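Local coordinates for glycosyl hydrolase family 2, TIM barrel domain protein (Parabacteroides merdae ATCC 43184, PDB 6DXU), which probably hydrolyses beta-linked glucuronic acid from glucuronide conjugates, as a glycoside hydrolase family 2 beta-glucuronidase of a human gut bacterium, at residues Y93-I99 and K161-S165; R107-D113 and Y193-L199; R522-E526 and T644-W649. All blocks are in the same frame, centred on the assembly; numbering follows the deposited sequence.

Contact 1: residues Y93-I99 and K161-S165; sequences YKTLLAI and KVPLS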
loop_
_atom_site.group_PDB
_atom_site.type_symbol
_atom_site.label_atom_id
_atom_site.label_comp_id
_atom_site.label_asym_id
_atom_site.label_seq_id
_atom_site.Cartn_x
_atom_site.Cartn_y
_atom_site.Cartn_z
ATOM N N TYR D 93 9.789 10.825 23.027
ATOM C CA TYR D 93 9.914 12.030 23.838
ATOM C C TYR D 93 8.566 12.733 23.860
ATOM O O TYR D 93 7.857 12.740 22.861
ATOM C CB TYR D 93 10.966 13.009 23.259
ATOM C CG TYR D 93 12.366 12.457 23.181
ATOM C CD1 TYR D 93 13.263 12.649 24.221
ATOM C CD2 TYR D 93 12.799 11.768 22.054
ATOM C CE1 TYR D 93 14.562 12.150 24.157
ATOM C CE2 TYR D 93 14.087 11.269 21.969
ATOM C CZ TYR D 93 14.969 11.472 23.025
ATOM O OH TYR D 93 16.256 10.988 22.965
ATOM N N LYS D 94 8.222 13.361 24.976
ATOM C CA LYS D 94 7.015 14.176 24.982
ATOM C C LYS D 94 7.238 15.429 25.811
ATOM O O LYS D 94 7.976 15.417 26.798
ATOM C CB LYS D 94 5.790 13.417 25.521
ATOM C CG LYS D 94 5.877 13.027 26.982
ATOM C CD LYS D 94 4.669 12.163 27.398
ATOM C CE LYS D 94 4.760 11.823 28.884
ATOM N NZ LYS D 94 3.609 10.983 29.345
ATOM N N THR D 95 6.573 16.508 25.396
ATOM C CA THR D 95 6.562 17.763 26.138
ATOM C C THR D 95 5.200 18.412 25.919
ATOM O O THR D 95 4.423 18.001 25.051
ATOM C CB THR D 95 7.708 18.698 25.703
ATOM O OG1 THR D 95 7.883 19.754 26.664
ATOM C CG2 THR D 95 7.434 19.317 24.330
ATOM N N LEU D 96 4.905 19.418 26.723
ATOM C CA LEU D 96 3.742 20.265 26.502
ATOM C C LEU D 96 4.299 21.618 26.070
ATOM O O LEU D 96 4.911 22.327 26.877
ATOM C CB LEU D 96 2.905 20.367 27.777
ATOM C CG LEU D 96 2.344 19.044 28.317
ATOM C CD1 LEU D 96 1.606 19.239 29.635
ATOM C CD2 LEU D 96 1.444 18.377 27.283
ATOM N N LEU D 97 4.029 22.006 24.824
ATOM C CA LEU D 97 4.650 23.198 24.262
ATOM C C LEU D 97 3.839 24.402 24.652
ATOM O O LEU D 97 2.627 24.427 24.440
ATOM C CB LEU D 97 4.705 23.144 22.740
ATOM C CG LEU D 97 5.756 22.334 22.017
ATOM C CD1 LEU D 97 5.456 22.399 20.512
ATOM C CD2 LEU D 97 7.076 22.987 22.326
ATOM N N ALA D 98 4.521 25.412 25.187
ATOM C CA ALA D 98 3.911 26.701 25.465
ATOM C C ALA D 98 4.101 27.577 24.235
ATOM O O ALA D 98 5.171 28.148 24.029
ATOM C CB ALA D 98 4.571 27.324 26.695
ATOM N N ILE D 99 3.055 27.732 23.436
ATOM C CA ILE D 99 3.155 28.441 22.166
ATOM C C ILE D 99 2.541 29.820 22.312
ATOM O O ILE D 99 1.417 29.957 22.815
ATOM C CB ILE D 99 2.467 27.661 21.031
ATOM C CG1 ILE D 99 3.175 26.309 20.825
ATOM C CG2 ILE D 99 2.427 28.520 19.775
ATOM C CD1 ILE D 99 2.505 25.412 19.805
ATOM N N LYS D 161 -1.487 24.449 26.641
ATOM C CA LYS D 161 -0.282 23.992 25.966
ATOM C C LYS D 161 -0.634 22.978 24.882
ATOM O O LYS D 161 -1.763 22.518 24.785
ATOM C CB LYS D 161 0.711 23.405 26.957
ATOM C CG LYS D 161 1.220 24.439 27.968
ATOM C CD LYS D 161 2.226 23.818 28.913
ATOM C CE LYS D 161 2.728 24.842 29.918
ATOM N NZ LYS D 161 3.794 24.267 30.786
ATOM N N VAL D 162 0.348 22.663 24.042
ATOM C CA VAL D 162 0.163 21.769 22.903
ATOM C C VAL D 162 1.046 20.544 23.113
ATOM O O VAL D 162 2.265 20.681 23.243
ATOM C CB VAL D 162 0.511 22.458 21.574
ATOM C CG1 VAL D 162 0.360 21.474 20.404
ATOM C CG2 VAL D 162 -0.354 23.711 21.381
ATOM N N PRO D 163 0.492 19.330 23.141
ATOM C CA PRO D 163 1.341 18.154 23.341
ATOM C C PRO D 163 2.112 17.856 22.065
ATOM O O PRO D 163 1.533 17.678 20.989
ATOM C CB PRO D 163 0.341 17.035 23.680
ATOM C CG PRO D 163 -0.941 17.480 23.085
ATOM C CD PRO D 163 -0.935 18.983 23.032
ATOM N N LEU D 164 3.422 17.765 22.211
ATOM C CA LEU D 164 4.341 17.411 21.147
ATOM C C LEU D 164 4.953 16.082 21.548
ATOM O O LEU D 164 5.517 15.969 22.640
ATOM C CB LEU D 164 5.422 18.491 20.987
ATOM C CG LEU D 164 6.569 18.177 20.028
ATOM C CD1 LEU D 164 6.053 17.975 18.619
ATOM C CD2 LEU D 164 7.635 19.292 20.058
ATOM N N SER D 165 4.824 15.078 20.686
ATOM C CA SER D 165 5.367 13.757 20.956
ATOM C C SER D 165 6.225 13.387 19.764
ATOM O O SER D 165 5.805 13.566 18.616
ATOM C CB SER D 165 4.248 12.710 21.163
ATOM O OG SER D 165 3.282 13.200 22.091
HETATM O O HOH W 1 2.978 15.308 24.559
HETATM O O HOH W 2 5.813 22.871 29.388
#

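Contact 2: residues R107-D113 and Y193-L199; sequences RIVLDFD and YLNLVYL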
loop_
_atom_site.group_PDB
_atom_site.type_symbol
_atom_site.label_atom_id
_atom_site.label_comp_id
_atom_site.label_asym_id
_atom_site.label_seq_id
_atom_site.Cartn_x
_atom_site.Cartn_y
_atom_site.Cartn_z
ATOM N N ARG D 107 4.158 31.801 11.631
ATOM C CA ARG D 107 4.326 30.366 11.479
ATOM C C ARG D 107 5.078 29.819 12.676
ATOM O O ARG D 107 5.910 30.512 13.275
ATOM C CB ARG D 107 5.106 30.015 10.200
ATOM C CG ARG D 107 4.622 30.722 8.944
ATOM C CD ARG D 107 3.162 30.441 8.648
ATOM N NE ARG D 107 2.912 29.049 8.270
ATOM C CZ ARG D 107 1.730 28.591 7.871
ATOM N NH1 ARG D 107 0.691 29.415 7.806
ATOM N NH2 ARG D 107 1.578 27.314 7.543
ATOM N N ILE D 108 4.793 28.553 12.990
ATOM C CA ILE D 108 5.467 27.810 14.049
ATOM C C ILE D 108 6.210 26.665 13.380
ATOM O O ILE D 108 5.578 25.768 12.797
ATOM C CB ILE D 108 4.460 27.246 15.069
ATOM C CG1 ILE D 108 3.505 28.328 15.559
ATOM C CG2 ILE D 108 5.184 26.614 16.245
ATOM C CD1 ILE D 108 2.230 27.748 16.176
ATOM N N VAL D 109 7.536 26.662 13.484
ATOM C CA VAL D 109 8.342 25.646 12.824
ATOM C C VAL D 109 9.189 24.939 13.874
ATOM O O VAL D 109 9.819 25.590 14.718
ATOM C CB VAL D 109 9.223 26.247 11.713
ATOM C CG1 VAL D 109 10.155 25.200 11.151
ATOM C CG2 VAL D 109 8.351 26.832 10.601
ATOM N N LEU D 110 9.215 23.612 13.809
ATOM C CA LEU D 110 10.150 22.811 14.588
ATOM C C LEU D 110 11.370 22.556 13.723
ATOM O O LEU D 110 11.251 21.993 12.634
ATOM C CB LEU D 110 9.529 21.483 15.013
ATOM C CG LEU D 110 8.323 21.514 15.948
ATOM C CD1 LEU D 110 7.743 20.086 16.088
ATOM C CD2 LEU D 110 8.689 22.104 17.293
ATOM N N ASP D 111 12.535 22.977 14.201
ATOM C CA ASP D 111 13.765 22.925 13.422
ATOM C C ASP D 111 14.716 21.970 14.127
ATOM O O ASP D 111 15.212 22.277 15.216
ATOM C CB ASP D 111 14.360 24.332 13.289
ATOM C CG ASP D 111 15.704 24.346 12.584
ATOM O OD1 ASP D 111 15.963 23.442 11.766
ATOM O OD2 ASP D 111 16.494 25.275 12.844
ATOM N N PHE D 112 14.969 20.817 13.509
ATOM C CA PHE D 112 15.808 19.767 14.090
ATOM C C PHE D 112 17.238 19.949 13.591
ATOM O O PHE D 112 17.509 19.751 12.403
ATOM C CB PHE D 112 15.297 18.380 13.686
ATOM C CG PHE D 112 13.951 18.006 14.268
ATOM C CD1 PHE D 112 12.775 18.472 13.698
ATOM C CD2 PHE D 112 13.864 17.159 15.368
ATOM C CE1 PHE D 112 11.534 18.121 14.222
ATOM C CE2 PHE D 112 12.608 16.795 15.900
ATOM C CZ PHE D 112 11.456 17.282 15.330
ATOM N N ASP D 113 18.170 20.285 14.499
ATOM C CA ASP D 113 19.585 20.261 14.131
ATOM C C ASP D 113 20.028 18.858 13.739
ATOM O O ASP D 113 20.958 18.700 12.938
ATOM C CB ASP D 113 20.465 20.763 15.284
ATOM C CG ASP D 113 20.480 22.274 15.419
ATOM O OD1 ASP D 113 19.658 22.949 14.763
ATOM O OD2 ASP D 113 21.314 22.781 16.213
ATOM N N TYR D 193 20.188 19.931 19.165
ATOM C CA TYR D 193 19.143 20.856 19.583
ATOM C C TYR D 193 17.921 20.773 18.690
ATOM O O TYR D 193 18.020 20.711 17.461
ATOM C CB TYR D 193 19.646 22.295 19.562
ATOM C CG TYR D 193 20.659 22.594 20.638
ATOM C CD1 TYR D 193 20.326 22.467 21.989
ATOM C CD2 TYR D 193 21.950 22.968 20.311
ATOM C CE1 TYR D 193 21.261 22.731 22.982
ATOM C CE2 TYR D 193 22.897 23.243 21.311
ATOM C CZ TYR D 193 22.542 23.122 22.631
ATOM O OH TYR D 193 23.472 23.383 23.624
ATOM N N LEU D 194 16.767 20.843 19.332
ATOM C CA LEU D 194 15.489 20.989 18.662
ATOM C C LEU D 194 15.018 22.404 18.948
ATOM O O LEU D 194 14.883 22.785 20.115
ATOM C CB LEU D 194 14.484 19.953 19.179
ATOM C CG LEU D 194 13.008 20.157 18.793
ATOM C CD1 LEU D 194 12.848 20.229 17.268
ATOM C CD2 LEU D 194 12.135 19.035 19.373
ATOM N N ASN D 195 14.749 23.163 17.897
ATOM C CA ASN D 195 14.441 24.578 18.025
ATOM C C ASN D 195 12.984 24.817 17.682
ATOM O O ASN D 195 12.466 24.271 16.697
ATOM C CB ASN D 195 15.309 25.432 17.095
ATOM C CG ASN D 195 16.787 25.128 17.233
ATOM O OD1 ASN D 195 17.399 25.492 18.233
ATOM N ND2 ASN D 195 17.365 24.456 16.233
ATOM N N LEU D 196 12.336 25.642 18.494
ATOM C CA LEU D 196 11.050 26.207 18.137
ATOM C C LEU D 196 11.336 27.524 17.435
ATOM O O LEU D 196 11.944 28.421 18.023
ATOM C CB LEU D 196 10.177 26.424 19.372
ATOM C CG LEU D 196 8.800 27.035 19.091
ATOM C CD1 LEU D 196 7.979 26.054 18.295
ATOM C CD2 LEU D 196 8.096 27.376 20.402
ATOM N N VAL D 197 10.889 27.650 16.189
ATOM C CA VAL D 197 11.211 28.815 15.377
ATOM C C VAL D 197 9.910 29.512 15.047
ATOM O O VAL D 197 9.059 28.953 14.348
ATOM C CB VAL D 197 11.961 28.431 14.092
ATOM C CG1 VAL D 197 12.289 29.686 13.282
ATOM C CG2 VAL D 197 13.231 27.655 14.433
ATOM N N TYR D 198 9.751 30.728 15.547
ATOM C CA TYR D 198 8.631 31.564 15.150
ATOM C C TYR D 198 9.034 32.390 13.937
ATOM O O TYR D 198 10.098 33.021 13.935
ATOM C CB TYR D 198 8.222 32.492 16.290
ATOM C CG TYR D 198 7.648 31.823 17.523
ATOM C CD1 TYR D 198 8.290 31.931 18.756
ATOM C CD2 TYR D 198 6.448 31.110 17.462
ATOM C CE1 TYR D 198 7.755 31.346 19.894
ATOM C CE2 TYR D 198 5.905 30.518 18.603
ATOM C CZ TYR D 198 6.569 30.645 19.814
ATOM O OH TYR D 198 6.035 30.072 20.952
ATOM N N LEU D 199 8.175 32.409 12.924
ATOM C CA LEU D 199 8.418 33.157 11.704
ATOM C C LEU D 199 7.248 34.085 11.433
ATOM O O LEU D 199 6.109 33.768 11.792
ATOM C CB LEU D 199 8.594 32.218 10.496
ATOM C CG LEU D 199 9.784 31.263 10.578
ATOM C CD1 LEU D 199 9.651 30.238 9.457
ATOM C CD2 LEU D 199 11.102 32.048 10.472
#

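Contact 3: residues R522-E526 and T644-W649; sequences RRHSE and TWPVRW. With BCN (bicine), chain L.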
loop_
_atom_site.group_PDB
_atom_site.type_symbol
_atom_site.label_atom_id
_atom_site.label_comp_id
_atom_site.label_asym_id
_atom_site.label_seq_id
_atom_site.Cartn_x
_atom_site.Cartn_y
_atom_site.Cartn_z
ATOM N N ARG D 522 46.956 7.275 30.515
ATOM C CA ARG D 522 47.658 7.116 31.787
ATOM C C ARG D 522 48.467 5.829 31.805
ATOM O O ARG D 522 49.110 5.545 32.824
ATOM C CB ARG D 522 46.729 7.153 33.017
ATOM C CG ARG D 522 45.927 8.445 33.115
ATOM C CD ARG D 522 44.898 8.449 34.253
ATOM N NE ARG D 522 44.313 9.787 34.362
ATOM C CZ ARG D 522 44.873 10.786 35.051
ATOM N NH1 ARG D 522 46.014 10.604 35.709
ATOM N NH2 ARG D 522 44.294 11.978 35.080
ATOM N N ARG D 523 48.474 5.042 30.732
ATOM C CA ARG D 523 49.363 3.888 30.671
ATOM C C ARG D 523 50.658 4.269 29.972
ATOM O O ARG D 523 50.635 4.847 28.879
ATOM C CB ARG D 523 48.714 2.715 29.948
ATOM C CG ARG D 523 49.620 1.496 29.837
ATOM C CD ARG D 523 48.959 0.389 29.022
ATOM N NE ARG D 523 47.912 -0.312 29.769
ATOM C CZ ARG D 523 47.008 -1.113 29.217
ATOM N NH1 ARG D 523 47.003 -1.310 27.898
ATOM N NH2 ARG D 523 46.093 -1.715 29.976
ATOM N N HIS D 524 51.784 3.945 30.602
ATOM C CA HIS D 524 53.085 4.310 30.076
ATOM C C HIS D 524 53.996 3.091 30.105
ATOM O O HIS D 524 53.658 2.044 30.671
ATOM C CB HIS D 524 53.665 5.501 30.850
ATOM C CG HIS D 524 52.733 6.674 30.911
ATOM N ND1 HIS D 524 52.660 7.623 29.913
ATOM C CD2 HIS D 524 51.824 7.041 31.848
ATOM C CE1 HIS D 524 51.751 8.528 30.235
ATOM N NE2 HIS D 524 51.232 8.200 31.406
ATOM N N SER D 525 55.157 3.220 29.466
ATOM C CA SER D 525 56.061 2.084 29.343
ATOM C C SER D 525 57.501 2.566 29.335
ATOM O O SER D 525 57.821 3.577 28.706
ATOM C CB SER D 525 55.789 1.277 28.067
ATOM O OG SER D 525 56.656 0.153 27.956
ATOM N N GLU D 526 58.351 1.859 30.079
ATOM C CA GLU D 526 59.789 2.093 29.998
ATOM C C GLU D 526 60.370 1.590 28.677
ATOM O O GLU D 526 61.465 2.025 28.296
ATOM C CB GLU D 526 60.508 1.454 31.194
ATOM C CG GLU D 526 60.251 2.151 32.542
ATOM C CD GLU D 526 60.820 3.561 32.632
ATOM O OE1 GLU D 526 61.514 4.020 31.695
ATOM O OE2 GLU D 526 60.567 4.228 33.657
ATOM N N THR D 644 51.062 12.111 33.491
ATOM C CA THR D 644 50.202 11.087 34.082
ATOM C C THR D 644 50.959 9.791 34.340
ATOM O O THR D 644 50.368 8.713 34.332
ATOM C CB THR D 644 48.984 10.789 33.196
ATOM O OG1 THR D 644 49.415 10.314 31.906
ATOM C CG2 THR D 644 48.126 12.040 33.026
ATOM N N TRP D 645 52.273 9.881 34.551
ATOM C CA TRP D 645 53.134 8.719 34.763
ATOM C C TRP D 645 53.739 8.863 36.154
ATOM O O TRP D 645 54.822 9.448 36.305
ATOM C CB TRP D 645 54.220 8.651 33.694
ATOM C CG TRP D 645 54.983 7.365 33.673
ATOM C CD1 TRP D 645 54.733 6.258 34.410
ATOM C CD2 TRP D 645 56.119 7.058 32.848
ATOM N NE1 TRP D 645 55.633 5.264 34.088
ATOM C CE2 TRP D 645 56.496 5.734 33.134
ATOM C CE3 TRP D 645 56.837 7.771 31.879
ATOM C CZ2 TRP D 645 57.568 5.103 32.498
ATOM C CZ3 TRP D 645 57.908 7.148 31.254
ATOM C CH2 TRP D 645 58.263 5.821 31.572
ATOM N N PRO D 646 53.077 8.353 37.197
ATOM C CA PRO D 646 53.527 8.661 38.566
ATOM C C PRO D 646 54.763 7.890 39.014
ATOM O O PRO D 646 55.560 8.398 39.821
ATOM C CB PRO D 646 52.307 8.295 39.421
ATOM C CG PRO D 646 51.586 7.268 38.638
ATOM C CD PRO D 646 51.768 7.671 37.187
ATOM N N VAL D 647 54.954 6.676 38.501
ATOM C CA VAL D 647 56.033 5.804 38.956
ATOM C C VAL D 647 56.789 5.252 37.750
ATOM O O VAL D 647 56.243 4.444 36.984
ATOM C CB VAL D 647 55.527 4.654 39.839
ATOM C CG1 VAL D 647 56.715 3.984 40.519
ATOM C CG2 VAL D 647 54.537 5.167 40.886
ATOM N N ARG D 648 58.041 5.675 37.592
ATOM C CA ARG D 648 58.972 5.063 36.654
ATOM C C ARG D 648 59.728 3.912 37.323
ATOM O O ARG D 648 59.630 3.691 38.536
ATOM C CB ARG D 648 59.943 6.107 36.120
ATOM C CG ARG D 648 59.284 7.139 35.220
ATOM C CD ARG D 648 60.343 7.940 34.447
ATOM N NE ARG D 648 60.904 7.131 33.372
ATOM C CZ ARG D 648 61.588 7.617 32.341
ATOM N NH1 ARG D 648 61.804 8.920 32.242
ATOM N NH2 ARG D 648 62.041 6.790 31.403
ATOM N N TRP D 649 60.486 3.160 36.526
ATOM C CA TRP D 649 61.170 2.009 37.100
ATOM C C TRP D 649 62.412 1.646 36.293
ATOM O O TRP D 649 62.597 2.076 35.150
ATOM C CB TRP D 649 60.231 0.796 37.225
ATOM C CG TRP D 649 59.788 0.187 35.928
ATOM C CD1 TRP D 649 60.416 -0.803 35.236
ATOM C CD2 TRP D 649 58.600 0.504 35.185
ATOM N NE1 TRP D 649 59.709 -1.113 34.099
ATOM C CE2 TRP D 649 58.587 -0.327 34.044
ATOM C CE3 TRP D 649 57.551 1.412 35.373
ATOM C CZ2 TRP D 649 57.566 -0.275 33.085
ATOM C CZ3 TRP D 649 56.528 1.457 34.422
ATOM C CH2 TRP D 649 56.552 0.625 33.288
HETATM N N1 BCN L . 44.940 -5.105 24.274
HETATM C C1 BCN L . 45.418 -6.474 24.311
HETATM C C2 BCN L . 45.234 -7.025 25.724
HETATM O O21 BCN L . 44.963 -6.236 26.664
HETATM O O22 BCN L . 45.357 -8.261 25.943
HETATM C C3 BCN L . 46.094 -4.224 24.128
HETATM C C4 BCN L . 46.829 -4.043 25.459
HETATM O O4 BCN L . 45.930 -3.620 26.450
HETATM C C5 BCN L . 44.096 -4.940 23.090
HETATM C C6 BCN L . 42.619 -5.070 23.461
HETATM O O6 BCN L . 42.475 -4.829 24.837
#

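Contact 1: residues Y93-I99 and K161-S165
Leu97 and Val162 form a hydrogen-bonded antiparallel pair: Leu97 N reaches Val162 O at 2.7 Å with an N-H...O angle of 175°, and Val162 N returns a bond to Leu97 O. Two residues along, Thr95 and Leu164 repeat the exchange, with Thr95 N to Leu164 O and Leu164 N to Thr95 O both 3.0 Å. At the non-hydrogen-bonded pair between them, Leu96 with Pro163, the CA atoms are 4.5 Å apart and Pro163 CA makes a CA-H...O contact with Thr95 O. The strand axes run at 153°, a moderate twist from exact antiparallel.

The apolar contacts divide between the two faces. On the face of Thr95, Leu97, Val162 and Leu164, Leu97 CD1 meets Leu164 CD2 at 3.8 Å. With CG1 anti to the carbonyl carbon (chi1 -63°) and the chain extended beyond it, Ile99 CD1 comes to Val162 CG2, 3.7 Å away. Helix 143-150 adds Val146 against Ile99 and Phe149 and Leu150 against Val162. On the other face Leu96 CD2 lies against Pro163 CB at 4.0 Å.

Polar links by water complete the contact. Lys161 runs its extended chain alongside Leu96, CD to CB 3.7 Å, and its NZ gives a bond to a water that in turn donates to Leu96 O. Another water donates to Thr95 O and is hydrogen-bonded to Ser165 OG. Thr95 OG1 itself is bonded to Asn36 O, just before strand 37-41.

Strands 90-97 and 162-169 are thus central neighbours in an antiparallel six-stranded sheet, consistent with the jelly-roll beta-sandwich of the family 2 sugar-binding domain.

Contact 2: residues R107-D113 and Y193-L199
The sugar-binding domain's four-stranded antiparallel sheet has strands 107-112 and 194-199 as its inner pair, here joined by Val109 and Val197 at the middle. Val197 N bonds to Val109 O at 2.7 Å and Val109 N to Val197 O; reciprocal backbone bonds also join Arg107 with Leu199 and Asp111 with Asn195. Asp113 N also bonds to Tyr193 O.

On the face turned to strand 162-169, Leu194 CD1 stands over the centre of the Phe112 ring, 3.6 Å from its centroid and 6° off the normal, a CH-pi contact. Leu194 CG, anti to the backbone N (chi1 168°), carries the methyl there, while Trp138 stacks with the same ring. Leu196 CD1 touches Ile108 CG2 at 3.5 Å, the two side chains lying side by side.

On the other face Val109 CG2 meets Leu199 CD1 at 3.8 Å and Val197 CG2 packs on Asp111 CB. Asn195 ND2 makes two weak bonds, 3.2 Å to Asp111 O and 3.1 Å to Asp113 OD1.

Asp111 OD2 forms a salt bridge with Lys30 and Arg107 NE one with Asp141, so the buried charges are probably balanced by neighbouring strands; one face is largely apolar and the other mixes apolar and polar groups.

Contact 3: residues R522-E526 and T644-W649
Glu526 turns its carboxylate toward Arg648 through a bend at chi2 (-66°), while the arginine bends at chi3 (75°) to present NE and NH2 side-on. The two planes are nearly coplanar, 15° apart. Arg648 NH2 reaches the syn lone pair of Glu526 OE1 at 2.8 Å, and Arg648 NE meets Glu526 OE2 on its syn side at 2.9 Å, both bonds almost straight. Trp649 N approaches the same OE2 from the anti side at 3.1 Å, so this oxygen accepts two protein N-H groups. OE1 has a second charged partner in Lys656.

Chi1, which sets CG anti to the carbonyl carbon, lays Glu526 CG over the Trp649 indole, 3.5 Å from the centroid of its five-membered ring. Trp645 is sandwiched: His524 CB lies over one face, 3.5 Å from the five-membered ring's centroid, and Arg648 CG covers the opposite face. The imidazole and indole planes are near parallel but slid past one another; Trp645 CB instead sits over the imidazole face.

His524 NE2 and Thr644 OG1 share a hydrogen bond of 2.8 Å, with a weak additional bond from NE2 to Thr644 O. ND1 is bonded to Tyr641 OH, so both ring nitrogens are held and the ring's rotation is fixed. Thr644 CG2 meets one face of the Arg522 guanidinium, 3.7 Å from NH1.

Arg523 takes no part in this packing; its NH1 donates to bicine O4 at 2.9 Å, and NH2 is held by Gln793 and Ala794. The contact joins a loop of the TIM-barrel region to strand 647-649, outermost within the chain in its sheet with strand 715-726. Two cationic partners, Arg648 and Lys656, probably keep Glu526 ionised.

How the contacts relate
From the N terminus, strand 90-97 of contact 1 is followed by strand 107-112 of contact 2; strand 162-169 then closes contact 1 over 61 intervening residues, and strand 194-199 closes contact 2 over 79. Their segments alternate, so the two loops cross. Their sheets face each other, with centres 13 Å apart, and meet through Leu164 CD1 and Leu110 CD1 at 3.7 Å, tying the sugar-binding domain into one packed unit. Contact 3 opens only afterwards and closes a separate 117-residue loop, from the loop after strand 512-513 to strand 647-649. It lies on the opposite side of the chain's centre, about 26 Å from contact 2 between nearest atoms.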